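Local coordinates for protein Isomerase/lactonizing enzyme (Agrobacterium fabrum str. C58, PDB 2NQL) that is of unconfirmed function but belongs to the enolase superfamily, pairing a mandelate racemase/muconate lactonizing enzyme-type N-terminal domain with a sodium-bearing, TIM-barrel-like domain, at residues 73-86 / 116-128. Residues are numbered along the deposited sequence; the frame is centred on the assembly and turned at random.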
loop_
_atom_site.group_PDB
_atom_site.type_symbol
_atom_site.label_atom_id
_atom_site.label_comp_id
_atom_site.label_asym_id
_atom_site.label_seq_id
_atom_site.Cartn_x
_atom_site.Cartn_y
_atom_site.Cartn_z
ATOM N N VAL A 73 -10.541 -9.898 3.002
ATOM C CA VAL A 73 -9.361 -10.668 2.617
ATOM C C VAL A 73 -8.277 -10.507 3.688
ATOM O O VAL A 73 -7.891 -9.378 4.013
ATOM C CB VAL A 73 -8.844 -10.243 1.234
ATOM C CG1 VAL A 73 -7.618 -11.092 0.832
ATOM C CG2 VAL A 73 -9.946 -10.390 0.156
ATOM N N ALA A 74 -7.828 -11.634 4.230
ATOM C CA ALA A 74 -6.725 -11.670 5.213
ATOM C C ALA A 74 -6.886 -10.578 6.304
ATOM O O ALA A 74 -6.035 -9.675 6.426
ATOM C CB ALA A 74 -5.395 -11.534 4.469
ATOM N N PRO A 75 -7.982 -10.651 7.097
ATOM C CA PRO A 75 -8.217 -9.670 8.153
ATOM C C PRO A 75 -7.125 -9.723 9.239
ATOM O O PRO A 75 -6.972 -8.764 9.975
ATOM C CB PRO A 75 -9.554 -10.124 8.752
ATOM C CG PRO A 75 -9.639 -11.577 8.448
ATOM C CD PRO A 75 -9.056 -11.663 7.066
ATOM N N GLY A 76 -6.405 -10.849 9.320
ATOM C CA GLY A 76 -5.188 -10.961 10.135
ATOM C C GLY A 76 -4.111 -9.910 9.859
ATOM O O GLY A 76 -3.297 -9.635 10.746
ATOM N N ALA A 77 -4.078 -9.357 8.646
ATOM C CA ALA A 77 -3.124 -8.299 8.293
ATOM C C ALA A 77 -3.398 -7.004 9.084
ATOM O O ALA A 77 -2.519 -6.511 9.832
ATOM C CB ALA A 77 -3.126 -8.053 6.796
ATOM N N VAL A 78 -4.624 -6.471 8.985
ATOM C CA VAL A 78 -5.000 -5.323 9.810
ATOM C C VAL A 78 -4.894 -5.625 11.305
ATOM O O VAL A 78 -4.394 -4.768 12.083
ATOM C CB VAL A 78 -6.401 -4.747 9.448
ATOM C CG1 VAL A 78 -6.935 -3.837 10.552
ATOM C CG2 VAL A 78 -6.318 -3.967 8.148
ATOM N N ALA A 79 -5.364 -6.807 11.715
ATOM C CA ALA A 79 -5.329 -7.209 13.127
ATOM C C ALA A 79 -3.893 -7.232 13.649
ATOM O O ALA A 79 -3.643 -6.730 14.734
ATOM C CB ALA A 79 -5.965 -8.557 13.329
ATOM N N ALA A 80 -2.963 -7.756 12.850
ATOM C CA ALA A 80 -1.540 -7.740 13.266
ATOM C C ALA A 80 -1.010 -6.325 13.391
ATOM O O ALA A 80 -0.328 -6.000 14.369
ATOM C CB ALA A 80 -0.681 -8.556 12.279
ATOM N N LEU A 81 -1.310 -5.479 12.412
ATOM C CA LEU A 81 -0.847 -4.086 12.443
ATOM C C LEU A 81 -1.331 -3.408 13.712
ATOM O O LEU A 81 -0.556 -2.737 14.411
ATOM C CB LEU A 81 -1.308 -3.324 11.182
ATOM C CG LEU A 81 -0.572 -3.778 9.919
ATOM C CD1 LEU A 81 -1.210 -3.177 8.676
ATOM C CD2 LEU A 81 0.905 -3.330 9.977
ATOM N N ILE A 82 -2.607 -3.605 14.038
ATOM C CA ILE A 82 -3.146 -2.927 15.209
ATOM C C ILE A 82 -2.582 -3.529 16.507
ATOM O O ILE A 82 -2.065 -2.779 17.352
ATOM C CB ILE A 82 -4.702 -2.888 15.192
ATOM C CG1 ILE A 82 -5.169 -2.044 13.983
ATOM C CG2 ILE A 82 -5.236 -2.323 16.531
ATOM C CD1 ILE A 82 -6.717 -2.050 13.784
ATOM N N ASN A 83 -2.648 -4.856 16.650
ATOM C CA ASN A 83 -2.226 -5.511 17.901
ATOM C C ASN A 83 -0.706 -5.398 18.158
ATOM O O ASN A 83 -0.278 -5.182 19.311
ATOM C CB ASN A 83 -2.630 -6.980 17.942
ATOM C CG ASN A 83 -4.147 -7.154 18.094
ATOM O OD1 ASN A 83 -4.799 -6.412 18.841
ATOM N ND2 ASN A 83 -4.702 -8.119 17.373
ATOM N N ASP A 84 0.084 -5.539 17.098
ATOM C CA ASP A 84 1.556 -5.533 17.260
ATOM C C ASP A 84 2.115 -4.128 17.392
ATOM O O ASP A 84 3.028 -3.892 18.186
ATOM C CB ASP A 84 2.272 -6.253 16.099
ATOM C CG ASP A 84 3.815 -6.244 16.268
ATOM O OD1 ASP A 84 4.309 -6.836 17.237
ATOM O OD2 ASP A 84 4.502 -5.604 15.455
ATOM N N LEU A 85 1.591 -3.213 16.583
ATOM C CA LEU A 85 2.196 -1.907 16.385
ATOM C C LEU A 85 1.317 -0.739 16.808
ATOM O O LEU A 85 1.735 0.101 17.602
ATOM C CB LEU A 85 2.642 -1.720 14.928
ATOM C CG LEU A 85 3.096 -0.307 14.512
ATOM C CD1 LEU A 85 4.436 0.121 15.182
ATOM C CD2 LEU A 85 3.143 -0.105 12.982
ATOM N N LEU A 86 0.112 -0.643 16.250
ATOM C CA LEU A 86 -0.550 0.662 16.239
ATOM C C LEU A 86 -1.258 0.971 17.559
ATOM O O LEU A 86 -1.272 2.118 18.000
ATOM C CB LEU A 86 -1.543 0.748 15.075
ATOM C CG LEU A 86 -0.938 0.704 13.687
ATOM C CD1 LEU A 86 -2.045 0.348 12.675
ATOM C CD2 LEU A 86 -0.298 2.069 13.349
ATOM N N GLY A 116 -0.496 3.286 2.002
ATOM C CA GLY A 116 -1.858 2.928 1.575
ATOM C C GLY A 116 -2.227 1.537 2.019
ATOM O O GLY A 116 -1.923 1.137 3.145
ATOM N N GLY A 117 -2.880 0.793 1.123
ATOM C CA GLY A 117 -3.181 -0.626 1.350
ATOM C C GLY A 117 -3.742 -0.985 2.713
ATOM O O GLY A 117 -4.639 -0.300 3.231
ATOM N N PHE A 118 -3.185 -2.038 3.321
ATOM C CA PHE A 118 -3.624 -2.494 4.638
ATOM C C PHE A 118 -3.242 -1.550 5.764
ATOM O O PHE A 118 -3.929 -1.491 6.766
ATOM C CB PHE A 118 -3.072 -3.890 4.943
ATOM C CG PHE A 118 -3.642 -4.951 4.032
ATOM C CD1 PHE A 118 -4.921 -5.440 4.249
ATOM C CD2 PHE A 118 -2.890 -5.427 2.941
ATOM C CE1 PHE A 118 -5.471 -6.421 3.393
ATOM C CE2 PHE A 118 -3.420 -6.401 2.091
ATOM C CZ PHE A 118 -4.725 -6.886 2.314
ATOM N N TYR A 119 -2.123 -0.851 5.618
ATOM C CA TYR A 119 -1.709 0.079 6.663
ATOM C C TYR A 119 -2.754 1.179 6.858
ATOM O O TYR A 119 -3.190 1.407 7.987
ATOM C CB TYR A 119 -0.355 0.720 6.350
ATOM C CG TYR A 119 0.256 1.388 7.567
ATOM C CD1 TYR A 119 0.719 0.632 8.623
ATOM C CD2 TYR A 119 0.389 2.795 7.639
ATOM C CE1 TYR A 119 1.311 1.233 9.753
ATOM C CE2 TYR A 119 0.965 3.416 8.774
ATOM C CZ TYR A 119 1.436 2.621 9.811
ATOM O OH TYR A 119 2.019 3.155 10.939
ATOM N N VAL A 120 -3.182 1.801 5.760
ATOM C CA VAL A 120 -4.218 2.823 5.861
ATOM C C VAL A 120 -5.590 2.244 6.205
ATOM O O VAL A 120 -6.361 2.896 6.900
ATOM C CB VAL A 120 -4.195 3.894 4.724
ATOM C CG1 VAL A 120 -5.303 4.997 4.934
ATOM C CG2 VAL A 120 -2.814 4.600 4.714
ATOM N N ASP A 121 -5.870 0.999 5.798
ATOM C CA ASP A 121 -7.109 0.333 6.259
ATOM C C ASP A 121 -7.117 0.351 7.794
ATOM O O ASP A 121 -8.120 0.723 8.428
ATOM C CB ASP A 121 -7.166 -1.141 5.818
ATOM C CG ASP A 121 -7.647 -1.342 4.391
ATOM O OD1 ASP A 121 -8.023 -0.382 3.691
ATOM O OD2 ASP A 121 -7.587 -2.528 3.966
ATOM N N ALA A 122 -5.991 -0.054 8.384
ATOM C CA ALA A 122 -5.869 -0.115 9.838
ATOM C C ALA A 122 -6.052 1.253 10.476
ATOM O O ALA A 122 -6.776 1.381 11.474
ATOM C CB ALA A 122 -4.524 -0.741 10.260
ATOM N N LEU A 123 -5.397 2.259 9.898
ATOM C CA LEU A 123 -5.501 3.628 10.389
ATOM C C LEU A 123 -6.929 4.135 10.294
ATOM O O LEU A 123 -7.377 4.856 11.171
ATOM C CB LEU A 123 -4.560 4.560 9.660
ATOM C CG LEU A 123 -3.042 4.263 9.702
ATOM C CD1 LEU A 123 -2.255 5.423 9.033
ATOM C CD2 LEU A 123 -2.554 3.993 11.137
ATOM N N ALA A 124 -7.631 3.728 9.238
ATOM C CA ALA A 124 -9.024 4.130 9.023
ATOM C C ALA A 124 -9.904 3.673 10.186
ATOM O O ALA A 124 -10.695 4.477 10.747
ATOM C CB ALA A 124 -9.534 3.560 7.670
ATOM N N ALA A 125 -9.769 2.405 10.575
ATOM C CA ALA A 125 -10.542 1.891 11.695
ATOM C C ALA A 125 -10.258 2.628 13.016
ATOM O O ALA A 125 -11.183 2.976 13.763
ATOM C CB ALA A 125 -10.378 0.380 11.836
ATOM N N LEU A 126 -8.982 2.893 13.293
ATOM C CA LEU A 126 -8.606 3.618 14.499
ATOM C C LEU A 126 -9.099 5.059 14.487
ATOM O O LEU A 126 -9.477 5.580 15.524
ATOM C CB LEU A 126 -7.067 3.602 14.654
ATOM C CG LEU A 126 -6.514 2.189 14.863
ATOM C CD1 LEU A 126 -4.943 2.179 14.768
ATOM C CD2 LEU A 126 -6.987 1.473 16.176
ATOM N N ASP A 127 -9.065 5.669 13.307
ATOM C CA ASP A 127 -9.450 7.075 13.135
ATOM C C ASP A 127 -10.968 7.231 13.360
ATOM O O ASP A 127 -11.418 8.154 14.055
ATOM C CB ASP A 127 -9.046 7.569 11.748
ATOM C CG ASP A 127 -9.333 9.055 11.540
ATOM O OD1 ASP A 127 -8.527 9.905 11.990
ATOM O OD2 ASP A 127 -10.361 9.376 10.903
ATOM N N ILE A 128 -11.745 6.307 12.805
ATOM C CA ILE A 128 -13.205 6.338 13.007
ATOM C C ILE A 128 -13.547 6.174 14.515
ATOM O O ILE A 128 -14.331 6.948 15.066
ATOM C CB ILE A 128 -13.910 5.249 12.133
ATOM C CG1 ILE A 128 -13.719 5.580 10.643
ATOM C CG2 ILE A 128 -15.430 5.149 12.546
ATOM C CD1 ILE A 128 -14.037 4.420 9.676
#
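V78 and A122 bring helix 75-86 and helix 117-128 to a closest axial approach of 9.0 Å, the two running at 64° to each other. The pair belongs to the helical layer of the enolase-type N-terminal domain and illustrates knobs-into-holes packing around a small residue. A122 is the knob, seated among V78, L81, I82 and L86; in return L86 sits among Y119, A122, L123 and L126. The small A122 side chain probably helps the helices approach, its CB lying 3.9 Å from V78 CG1 and 3.6 Å from L86 CD1. The branches of V78 are divided between two partners: CG1, anti to the backbone N (chi1 164°), covers A122, while CG2 reaches the carbonyl oxygen of F118 and the CB of D121. L81 inserts CD1 against F118 O and Y119 CA. Where helix 75-86 widens into a pi-type turn, L81 O accepts from both L85 N and L86 N, and both of these leucines meet Y119. I82 CG2 and L126 CD2 meet as the two side chains run antiparallel past one another; I82 also touches V55 and L126 touches M57, both on strand 50-59, and helix 98-109 covers L123.

At the other end F118 spreads its ring beneath A77, whose CB stands 4.0 Å above one face, displaced from the ring centre, while V78 CG2 comes to the edge. Y114 of the second subunit stacks on the same phenyl ring, so the contact forms part of the dimer interface, and D121 OD2 is hydrogen-bonded to the OH of Y114 of the second subunit. Y119 hydrogen-bonds through its hydroxyl to the carbonyl of L105. L85 CD2 lies at the edge of the Y119 ring, 3.9 Å from Y119 CE1, and L86 CD2 approaches Y119 OH to 3.5 Å.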